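Local structure of ATP phosphoribosyltransferase regulatory subunit (Lactococcus lactis, 1Z7M) at residues K53-V58 / S117-Y122. The protein is required for the first step of histidine biosynthesis and may allow feedback regulation of ATP phosphoribosyltransferase activity by histidine. Residues are numbered along the deposited sequence; the frame is centred on the assembly and turned at random.
Sequences KNYQEV and SARYSY
Asn54 brings its backbone O near Arg119 CB, where helix 33-52 gives way to the strand that joins residues 117-122. With positive phi it is the C-prime residue of the Schellman motif that ends the helix, in which Tyr55 N bonds Phe50 O; asparagine tolerates this conformation better than most residues. Tyr55 then lays one ring face against the aliphatic base of Arg119, a CH-pi contact made by Arg119 CB; ring and guanidinium planes are 51° apart. With CG anti to the carbonyl carbon (chi1 -74°), Arg119 sets that methylene over the ring as well, and the bend at the next bond turns CD away toward Asn54 O. Tyrosine suits this place because its OH bonds Glu158, which together with Glu150 also forms salt bridges to the Arg119 guanidinium. A leucine here would probably leave the Arg119 methylenes without their flat support and Glu158 without the phenol hydroxyl. Gln56 N donates to Arg119 O (2.9 Å), and Gln56 O accepts from Ser121 N (3.0 Å), the two bonds bracketing Tyr120 in parallel pairing. This short strand thereby forms one border, within the chain, of the mixed sheet of the class-II aminoacyl-tRNA synthetase fold, to which the HisZ subfamily belongs. The flexible, polar Gln56 side chain suits a partly exposed place on the Tyr120 face of the sheet. Glu57 stands on the same sheet face as Ser121, whose small side chain fits its OG against Glu57 CB and CA. The extended glutamate leads away from the serine to salt bridges with Arg47 and with Arg40 of the second subunit, so its buried carboxylate is met by two positive charges. Val58 N closes the pairing on Ser121 O at 2.8 Å, its N-H angle a fairly straight 162°. Branched and apolar, Val58 rests CG1 4.0 Å from Tyr120 CB and, like Gln56, packs on Leu33 of the second subunit.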
ATOM      1  N   LYS B  53     -25.065  33.381  -7.555  1.00 68.82           N
ATOM      2  CA  LYS B  53     -23.930  34.264  -7.734  1.00 69.10           C
ATOM      3  C   LYS B  53     -23.061  33.707  -8.848  1.00 69.26           C
ATOM      4  O   LYS B  53     -21.919  34.116  -9.032  1.00 69.64           O
ATOM      5  CB  LYS B  53     -23.140  34.337  -6.439  1.00 69.47           C
ATOM      6  CG  LYS B  53     -23.957  34.798  -5.262  1.00 70.39           C
ATOM      7  CD  LYS B  53     -24.361  36.243  -5.445  1.00 72.25           C
ATOM      8  CE  LYS B  53     -25.030  36.804  -4.198  1.00 72.98           C
ATOM      9  NZ  LYS B  53     -25.328  38.264  -4.354  1.00 72.72           N
ATOM     10  N   ASN B  54     -23.610  32.744  -9.572  1.00 69.26           N
ATOM     11  CA  ASN B  54     -22.924  32.128 -10.696  1.00 69.47           C
ATOM     12  C   ASN B  54     -21.652  31.296 -10.400  1.00 68.89           C
ATOM     13  O   ASN B  54     -20.645  31.400 -11.103  1.00 68.50           O
ATOM     14  CB  ASN B  54     -22.639  33.213 -11.744  1.00 70.21           C
ATOM     15  CG  ASN B  54     -22.703  32.682 -13.161  1.00 71.52           C
ATOM     16  OD1 ASN B  54     -23.653  31.990 -13.534  1.00 72.93           O
ATOM     17  ND2 ASN B  54     -21.696  33.006 -13.965  1.00 72.46           N
ATOM     18  N   TYR B  55     -21.715  30.451  -9.373  1.00 68.53           N
ATOM     19  CA  TYR B  55     -20.589  29.580  -9.024  1.00 67.96           C
ATOM     20  C   TYR B  55     -20.831  28.138  -9.460  1.00 67.36           C
ATOM     21  O   TYR B  55     -21.798  27.505  -9.036  1.00 66.99           O
ATOM     22  CB  TYR B  55     -20.337  29.597  -7.522  1.00 68.45           C
ATOM     23  CG  TYR B  55     -19.546  30.786  -7.059  1.00 69.36           C
ATOM     24  CD1 TYR B  55     -20.137  32.044  -6.971  1.00 69.83           C
ATOM     25  CD2 TYR B  55     -18.189  30.666  -6.740  1.00 69.69           C
ATOM     26  CE1 TYR B  55     -19.399  33.161  -6.575  1.00 70.28           C
ATOM     27  CE2 TYR B  55     -17.441  31.778  -6.346  1.00 70.11           C
ATOM     28  CZ  TYR B  55     -18.061  33.025  -6.266  1.00 70.27           C
ATOM     29  OH  TYR B  55     -17.354  34.139  -5.876  1.00 70.26           O
ATOM     30  N   GLN B  56     -19.941  27.612 -10.291  1.00 66.71           N
ATOM     31  CA  GLN B  56     -20.080  26.243 -10.766  1.00 66.30           C
ATOM     32  C   GLN B  56     -19.431  25.252  -9.801  1.00 65.70           C
ATOM     33  O   GLN B  56     -18.258  25.392  -9.447  1.00 66.17           O
ATOM     34  CB  GLN B  56     -19.450  26.095 -12.153  1.00 66.65           C
ATOM     35  CG  GLN B  56     -19.923  27.119 -13.168  1.00 68.91           C
ATOM     36  CD  GLN B  56     -21.435  27.349 -13.119  1.00 71.02           C
ATOM     37  OE1 GLN B  56     -22.228  26.416 -13.316  1.00 72.43           O
ATOM     38  NE2 GLN B  56     -21.842  28.603 -12.858  1.00 72.10           N
ATOM     39  N   GLU B  57     -20.198  24.256  -9.364  1.00 64.49           N
ATOM     40  CA  GLU B  57     -19.670  23.257  -8.446  1.00 62.96           C
ATOM     41  C   GLU B  57     -18.793  22.283  -9.212  1.00 61.62           C
ATOM     42  O   GLU B  57     -19.070  21.955 -10.368  1.00 61.85           O
ATOM     43  CB  GLU B  57     -20.806  22.482  -7.766  1.00 63.30           C
ATOM     44  CG  GLU B  57     -20.319  21.371  -6.832  1.00 64.41           C
ATOM     45  CD  GLU B  57     -21.443  20.623  -6.128  1.00 65.34           C
ATOM     46  OE1 GLU B  57     -21.133  19.667  -5.382  1.00 65.45           O
ATOM     47  OE2 GLU B  57     -22.626  20.987  -6.317  1.00 65.84           O
ATOM     48  N   VAL B  58     -17.723  21.840  -8.565  1.00 60.14           N
ATOM     49  CA  VAL B  58     -16.806  20.869  -9.146  1.00 59.12           C
ATOM     50  C   VAL B  58     -16.565  19.757  -8.130  1.00 58.13           C
ATOM     51  O   VAL B  58     -16.612  19.985  -6.923  1.00 58.69           O
ATOM     52  CB  VAL B  58     -15.461  21.504  -9.516  1.00 58.66           C
ATOM     53  CG1 VAL B  58     -15.206  22.706  -8.652  1.00 58.27           C
ATOM     54  CG2 VAL B  58     -14.340  20.488  -9.326  1.00 57.96           C
ATOM     55  N   SER B 117     -12.666  34.864 -16.005  1.00 82.52           N
ATOM     56  CA  SER B 117     -13.082  34.713 -14.628  1.00 80.01           C
ATOM     57  C   SER B 117     -13.592  33.283 -14.438  1.00 78.09           C
ATOM     58  O   SER B 117     -14.110  32.671 -15.381  1.00 78.58           O
ATOM     59  CB  SER B 117     -14.202  35.718 -14.349  1.00 80.44           C
ATOM     60  OG  SER B 117     -14.319  36.034 -12.976  1.00 80.78           O
ATOM     61  N   ALA B 118     -13.442  32.756 -13.224  1.00 75.68           N
ATOM     62  CA  ALA B 118     -13.896  31.409 -12.889  1.00 72.65           C
ATOM     63  C   ALA B 118     -14.374  31.339 -11.439  1.00 70.69           C
ATOM     64  O   ALA B 118     -13.649  31.727 -10.516  1.00 70.57           O
ATOM     65  CB  ALA B 118     -12.778  30.419 -13.107  1.00 71.60           C
ATOM     66  N   ARG B 119     -15.603  30.864 -11.241  1.00 67.84           N
ATOM     67  CA  ARG B 119     -16.146  30.724  -9.894  1.00 65.12           C
ATOM     68  C   ARG B 119     -16.445  29.249  -9.651  1.00 62.80           C
ATOM     69  O   ARG B 119     -17.258  28.644 -10.343  1.00 62.84           O
ATOM     70  CB  ARG B 119     -17.426  31.554  -9.702  1.00 65.56           C
ATOM     71  CG  ARG B 119     -17.220  33.057  -9.578  1.00 65.51           C
ATOM     72  CD  ARG B 119     -17.300  33.727 -10.940  1.00 65.48           C
ATOM     73  NE  ARG B 119     -16.822  35.113 -10.939  1.00 64.36           N
ATOM     74  CZ  ARG B 119     -17.376  36.105 -10.248  1.00 63.73           C
ATOM     75  NH1 ARG B 119     -18.443  35.879  -9.485  1.00 62.76           N
ATOM     76  NH2 ARG B 119     -16.856  37.325 -10.331  1.00 62.85           N
ATOM     77  N   TYR B 120     -15.777  28.682  -8.656  1.00 60.32           N
ATOM     78  CA  TYR B 120     -15.928  27.276  -8.307  1.00 57.30           C
ATOM     79  C   TYR B 120     -16.501  27.044  -6.910  1.00 55.72           C
ATOM     80  O   TYR B 120     -16.322  27.859  -6.002  1.00 55.57           O
ATOM     81  CB  TYR B 120     -14.561  26.602  -8.383  1.00 56.20           C
ATOM     82  CG  TYR B 120     -13.985  26.509  -9.765  1.00 55.12           C
ATOM     83  CD1 TYR B 120     -12.608  26.395  -9.963  1.00 54.93           C
ATOM     84  CD2 TYR B 120     -14.813  26.477 -10.878  1.00 54.61           C
ATOM     85  CE1 TYR B 120     -12.070  26.249 -11.250  1.00 54.51           C
ATOM     86  CE2 TYR B 120     -14.289  26.328 -12.162  1.00 54.56           C
ATOM     87  CZ  TYR B 120     -12.922  26.216 -12.345  1.00 54.16           C
ATOM     88  OH  TYR B 120     -12.430  26.083 -13.623  1.00 52.73           O
ATOM     89  N   SER B 121     -17.190  25.927  -6.736  1.00 53.54           N
ATOM     90  CA  SER B 121     -17.712  25.591  -5.428  1.00 52.41           C
ATOM     91  C   SER B 121     -17.511  24.093  -5.215  1.00 51.79           C
ATOM     92  O   SER B 121     -17.354  23.340  -6.175  1.00 52.02           O
ATOM     93  CB  SER B 121     -19.193  25.969  -5.302  1.00 52.28           C
ATOM     94  OG  SER B 121     -19.985  25.355  -6.293  1.00 52.25           O
ATOM     95  N   TYR B 122     -17.485  23.666  -3.957  1.00 50.95           N
ATOM     96  CA  TYR B 122     -17.308  22.260  -3.635  1.00 50.06           C
ATOM     97  C   TYR B 122     -18.041  21.866  -2.356  1.00 49.72           C
ATOM     98  O   TYR B 122     -18.074  22.622  -1.382  1.00 48.73           O
ATOM     99  CB  TYR B 122     -15.822  21.943  -3.505  1.00 49.97           C
ATOM    100  CG  TYR B 122     -15.082  22.791  -2.490  1.00 50.16           C
ATOM    101  CD1 TYR B 122     -15.084  22.468  -1.134  1.00 49.78           C
ATOM    102  CD2 TYR B 122     -14.354  23.908  -2.896  1.00 50.50           C
ATOM    103  CE1 TYR B 122     -14.374  23.234  -0.208  1.00 49.38           C
ATOM    104  CE2 TYR B 122     -13.648  24.675  -1.980  1.00 50.17           C
ATOM    105  CZ  TYR B 122     -13.659  24.335  -0.642  1.00 49.85           C
ATOM    106  OH  TYR B 122     -12.948  25.103   0.251  1.00 50.21           O
TER